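Local coordinates for gentamicin resistance protein (PDB 6CTZ) that probably phosphorylates aminoglycoside antibiotics such as kanamycin at the 2''-hydroxyl, using a guanine nucleotide as phosphate donor, and so confers resistance, at residues Leu230-Gly235 / Leu260-Asp265. The protein carries 2 engineered substitutions. Sequence-based numbering, arbitrary orientation.
Sequences LLEDCG and LFVTFD. With KAN (kanamycin a), chain E.
Glu232 and Val262 mark the nearest backbone approach, CA to CA 6.6 Å, where helical segments 230-234 and 260-265 run at 70° to each other with their axes 10.1 Å apart at closest. Away from the antibiotic, the contact is apolar: Leu231 CD2 meets Val262 CG2 at 4.0 Å, the two side chains crossing at about a right angle. The other methyl of Val262, CG1, lies against Glu232 OE1, so one valine backs both the leucine and the carboxylate. With CG anti to the backbone N (chi1 -172°) and the chain extended beyond it, Glu232 reaches across to the 260-265 helix and Asp265. There OE1 stands 2.7 Å from Asp265 OD2, the carboxylate planes 30° apart. Kanamycin meets this acidic pair through its O6, which is 2.9 Å from Glu232 OE2 and 3.0 Å from Asp265 OD2. That hydroxyl is thus near both carboxylates, and its one proton can go to only one of them at a time. Asp265 OD1 accepts a hydrogen bond from Tyr229 OH and a weak one from kanamycin O15 at 3.2 Å. Next to Glu232 in the chain, Asp233 OD2 accepts a 2.7 Å hydrogen bond from kanamycin N2, an amino group whose likely positive charge would suit the acidic surroundings. Gln266, Asp192, Ser194 and Asp217 also hydrogen-bond to the drug. Helices 228-234 and 251-276 thus supply an acidic wall of the aminoglycoside pocket, in the helical part of a kinase-like phosphotransferase fold.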
ATOM      1  N   LEU A 230      -6.883  -0.195  -5.601  1.00 11.40           N
ATOM      2  CA  LEU A 230      -7.732   0.518  -6.546  1.00 11.16           C
ATOM      3  C   LEU A 230      -9.079  -0.189  -6.672  1.00 11.18           C
ATOM      4  O   LEU A 230     -10.139   0.446  -6.633  1.00 12.45           O
ATOM      5  CB  LEU A 230      -7.036   0.642  -7.908  1.00 12.86           C
ATOM      6  CG  LEU A 230      -5.751   1.475  -7.915  1.00 15.24           C
ATOM      7  CD1 LEU A 230      -5.247   1.671  -9.339  1.00 16.28           C
ATOM      8  CD2 LEU A 230      -5.912   2.805  -7.191  1.00 18.84           C
ATOM      9  N   LEU A 231      -9.057  -1.515  -6.806  1.00 11.39           N
ATOM     10  CA  LEU A 231     -10.310  -2.247  -6.931  1.00 11.89           C
ATOM     11  C   LEU A 231     -11.094  -2.217  -5.621  1.00 12.54           C
ATOM     12  O   LEU A 231     -12.293  -1.911  -5.606  1.00 13.82           O
ATOM     13  CB  LEU A 231     -10.034  -3.681  -7.380  1.00 12.25           C
ATOM     14  CG  LEU A 231     -11.280  -4.538  -7.653  1.00 12.95           C
ATOM     15  CD1 LEU A 231     -12.212  -3.861  -8.655  1.00 14.62           C
ATOM     16  CD2 LEU A 231     -10.903  -5.935  -8.141  1.00 13.53           C
ATOM     17  N   GLU A 232     -10.422  -2.501  -4.507  1.00 12.36           N
ATOM     18  CA  GLU A 232     -11.108  -2.607  -3.223  1.00 14.93           C
ATOM     19  C   GLU A 232     -11.649  -1.256  -2.765  1.00 14.38           C
ATOM     20  O   GLU A 232     -12.781  -1.170  -2.263  1.00 16.14           O
ATOM     21  CB  GLU A 232     -10.132  -3.193  -2.197  1.00 16.61           C
ATOM     22  CG  GLU A 232     -10.693  -3.565  -0.846  1.00 19.44           C
ATOM     23  CD  GLU A 232      -9.632  -4.202   0.041  1.00 21.81           C
ATOM     24  OE1 GLU A 232      -9.036  -5.235  -0.363  1.00 20.84           O
ATOM     25  OE2 GLU A 232      -9.378  -3.657   1.130  1.00 24.33           O
ATOM     26  N   ASP A 233     -10.861  -0.186  -2.937  1.00 13.71           N
ATOM     27  CA  ASP A 233     -11.159   1.105  -2.325  1.00 15.01           C
ATOM     28  C   ASP A 233     -11.618   2.176  -3.299  1.00 16.49           C
ATOM     29  O   ASP A 233     -12.269   3.132  -2.875  1.00 20.73           O
ATOM     30  CB  ASP A 233      -9.928   1.637  -1.587  1.00 15.03           C
ATOM     31  CG  ASP A 233      -9.604   0.846  -0.357  1.00 16.45           C
ATOM     32  OD1 ASP A 233     -10.498   0.155   0.180  1.00 19.77           O
ATOM     33  OD2 ASP A 233      -8.452   0.943   0.090  1.00 17.93           O
ATOM     34  N   CYS A 234     -11.279   2.065  -4.578  1.00 15.34           N
ATOM     35  CA  CYS A 234     -11.737   3.031  -5.562  1.00 15.85           C
ATOM     36  C   CYS A 234     -12.833   2.493  -6.468  1.00 16.11           C
ATOM     37  O   CYS A 234     -13.519   3.290  -7.113  1.00 17.95           O
ATOM     38  CB  CYS A 234     -10.561   3.539  -6.412  1.00 16.43           C
ATOM     39  SG  CYS A 234      -9.220   4.254  -5.430  1.00 18.38           S
ATOM     40  N   GLY A 235     -13.017   1.180  -6.526  1.00 16.00           N
ATOM     41  CA  GLY A 235     -14.106   0.602  -7.286  1.00 15.02           C
ATOM     42  C   GLY A 235     -13.669   0.115  -8.660  1.00 14.33           C
ATOM     43  O   GLY A 235     -12.647   0.529  -9.212  1.00 14.42           O
ATOM     44  N   LEU A 260      -9.226 -11.815  -7.178  1.00 11.99           N
ATOM     45  CA  LEU A 260      -8.644 -12.879  -6.367  1.00 12.69           C
ATOM     46  C   LEU A 260      -7.677 -12.300  -5.336  1.00 12.75           C
ATOM     47  O   LEU A 260      -7.720 -12.667  -4.156  1.00 13.36           O
ATOM     48  CB  LEU A 260      -7.965 -13.918  -7.262  1.00 12.82           C
ATOM     49  CG  LEU A 260      -8.945 -14.761  -8.096  1.00 13.35           C
ATOM     50  CD1 LEU A 260      -8.230 -15.419  -9.282  1.00 14.55           C
ATOM     51  CD2 LEU A 260      -9.660 -15.807  -7.257  1.00 15.27           C
ATOM     52  N   PHE A 261      -6.809 -11.366  -5.758  1.00 12.47           N
ATOM     53  CA  PHE A 261      -5.963 -10.663  -4.795  1.00 12.29           C
ATOM     54  C   PHE A 261      -6.799  -9.984  -3.717  1.00 12.13           C
ATOM     55  O   PHE A 261      -6.390  -9.934  -2.555  1.00 13.54           O
ATOM     56  CB  PHE A 261      -5.106  -9.600  -5.494  1.00 12.91           C
ATOM     57  CG  PHE A 261      -4.059 -10.145  -6.436  1.00 12.84           C
ATOM     58  CD1 PHE A 261      -3.563 -11.429  -6.301  1.00 15.14           C
ATOM     59  CD2 PHE A 261      -3.563  -9.344  -7.454  1.00 12.74           C
ATOM     60  CE1 PHE A 261      -2.594 -11.906  -7.174  1.00 15.91           C
ATOM     61  CE2 PHE A 261      -2.606  -9.810  -8.321  1.00 13.24           C
ATOM     62  CZ  PHE A 261      -2.117 -11.094  -8.183  1.00 14.98           C
ATOM     63  N   VAL A 262      -7.956  -9.417  -4.083  1.00 12.36           N
ATOM     64  CA  VAL A 262      -8.810  -8.777  -3.082  1.00 12.89           C
ATOM     65  C   VAL A 262      -9.299  -9.797  -2.061  1.00 13.44           C
ATOM     66  O   VAL A 262      -9.314  -9.523  -0.856  1.00 14.19           O
ATOM     67  CB  VAL A 262      -9.972  -8.005  -3.737  1.00 13.12           C
ATOM     68  CG1 VAL A 262     -10.959  -7.525  -2.684  1.00 14.26           C
ATOM     69  CG2 VAL A 262      -9.451  -6.819  -4.526  1.00 13.46           C
ATOM     70  N   THR A 263      -9.729 -10.981  -2.525  1.00 14.00           N
ATOM     71  CA  THR A 263     -10.097 -12.047  -1.592  1.00 14.32           C
ATOM     72  C   THR A 263      -8.945 -12.352  -0.641  1.00 14.41           C
ATOM     73  O   THR A 263      -9.135 -12.446   0.577  1.00 15.62           O
ATOM     74  CB  THR A 263     -10.493 -13.320  -2.350  1.00 15.07           C
ATOM     75  OG1 THR A 263     -11.604 -13.051  -3.219  1.00 15.67           O
ATOM     76  CG2 THR A 263     -10.863 -14.450  -1.357  1.00 16.48           C
ATOM     77  N   PHE A 264      -7.739 -12.511  -1.185  1.00 13.89           N
ATOM     78  CA  PHE A 264      -6.605 -12.854  -0.339  1.00 14.76           C
ATOM     79  C   PHE A 264      -6.284 -11.724   0.630  1.00 14.98           C
ATOM     80  O   PHE A 264      -5.870 -11.983   1.767  1.00 15.44           O
ATOM     81  CB  PHE A 264      -5.393 -13.216  -1.202  1.00 15.49           C
ATOM     82  CG  PHE A 264      -5.679 -14.293  -2.224  1.00 14.68           C
ATOM     83  CD1 PHE A 264      -6.653 -15.260  -1.992  1.00 15.39           C
ATOM     84  CD2 PHE A 264      -4.988 -14.323  -3.423  1.00 15.45           C
ATOM     85  CE1 PHE A 264      -6.924 -16.241  -2.941  1.00 16.46           C
ATOM     86  CE2 PHE A 264      -5.261 -15.290  -4.379  1.00 15.70           C
ATOM     87  CZ  PHE A 264      -6.222 -16.254  -4.131  1.00 16.18           C
ATOM     88  N   ASP A 265      -6.501 -10.474   0.213  1.00 14.67           N
ATOM     89  CA  ASP A 265      -6.334  -9.351   1.130  1.00 15.35           C
ATOM     90  C   ASP A 265      -7.302  -9.439   2.306  1.00 15.97           C
ATOM     91  O   ASP A 265      -6.924  -9.155   3.449  1.00 16.89           O
ATOM     92  CB  ASP A 265      -6.506  -8.026   0.392  1.00 15.69           C
ATOM     93  CG  ASP A 265      -6.340  -6.834   1.309  1.00 15.98           C
ATOM     94  OD1 ASP A 265      -5.241  -6.667   1.873  1.00 16.24           O
ATOM     95  OD2 ASP A 265      -7.308  -6.066   1.482  1.00 16.84           O
TER
HETATM   96  C1  KAN E 404      -8.670  -3.343   5.088  1.00 19.28           C
HETATM   97  C2  KAN E 404      -9.737  -4.358   4.678  1.00 21.22           C
HETATM   98  C3  KAN E 404     -10.967  -3.626   4.184  1.00 23.66           C
HETATM   99  C4  KAN E 404     -11.453  -2.736   5.317  1.00 24.99           C
HETATM  100  C5  KAN E 404     -10.366  -1.755   5.750  1.00 25.25           C
HETATM  101  C6  KAN E 404     -10.808  -0.916   6.944  1.00 28.14           C
HETATM  102  C7  KAN E 404      -4.653  -0.887   2.655  1.00 10.92           C
HETATM  103  C8  KAN E 404      -4.585  -1.620   3.993  1.00 11.34           C
HETATM  104  C9  KAN E 404      -5.798  -2.541   4.150  1.00 13.46           C
HETATM  105  C10 KAN E 404      -7.115  -1.777   4.004  1.00 14.43           C
HETATM  106  C11 KAN E 404      -7.138  -0.997   2.688  1.00 14.60           C
HETATM  107  C12 KAN E 404      -5.935  -0.069   2.569  1.00 12.68           C
HETATM  108  C13 KAN E 404      -2.821  -2.734   5.237  1.00 13.67           C
HETATM  109  C14 KAN E 404      -1.301  -2.700   5.202  1.00 14.98           C
HETATM  110  C15 KAN E 404      -0.813  -3.681   4.132  1.00 16.52           C
HETATM  111  C16 KAN E 404      -1.369  -5.071   4.422  1.00 17.65           C
HETATM  112  C17 KAN E 404      -2.879  -5.005   4.547  1.00 18.07           C
HETATM  113  C18 KAN E 404      -3.414  -6.365   4.964  1.00 21.09           C
HETATM  114  N1  KAN E 404      -9.705  -0.053   7.326  1.00 29.41           N
HETATM  115  N2  KAN E 404      -8.362  -0.214   2.558  1.00 17.34           N
HETATM  116  N3  KAN E 404      -3.477  -0.031   2.508  1.00 11.54           N
HETATM  117  N4  KAN E 404       0.641  -3.741   4.053  1.00 19.29           N
HETATM  118  O5  KAN E 404      -9.128  -2.403   6.065  1.00 22.00           O
HETATM  119  O6  KAN E 404      -9.211  -5.188   3.638  1.00 22.82           O
HETATM  120  O7  KAN E 404     -11.997  -4.549   3.815  1.00 25.13           O
HETATM  121  O8  KAN E 404     -12.603  -2.012   4.877  1.00 26.69           O
HETATM  122  O9  KAN E 404      -8.224  -2.674   3.905  1.00 16.85           O
HETATM  123  O10 KAN E 404      -5.769  -3.138   5.456  1.00 15.58           O
HETATM  124  O11 KAN E 404      -3.355  -2.358   3.969  1.00 12.22           O
HETATM  125  O12 KAN E 404      -3.240  -4.061   5.541  1.00 16.04           O
HETATM  126  O13 KAN E 404      -0.892  -1.354   4.944  1.00 17.45           O
HETATM  127  O14 KAN E 404      -1.055  -5.999   3.370  1.00 19.06           O
HETATM  128  O15 KAN E 404      -4.840  -6.296   5.074  0.65 22.46           O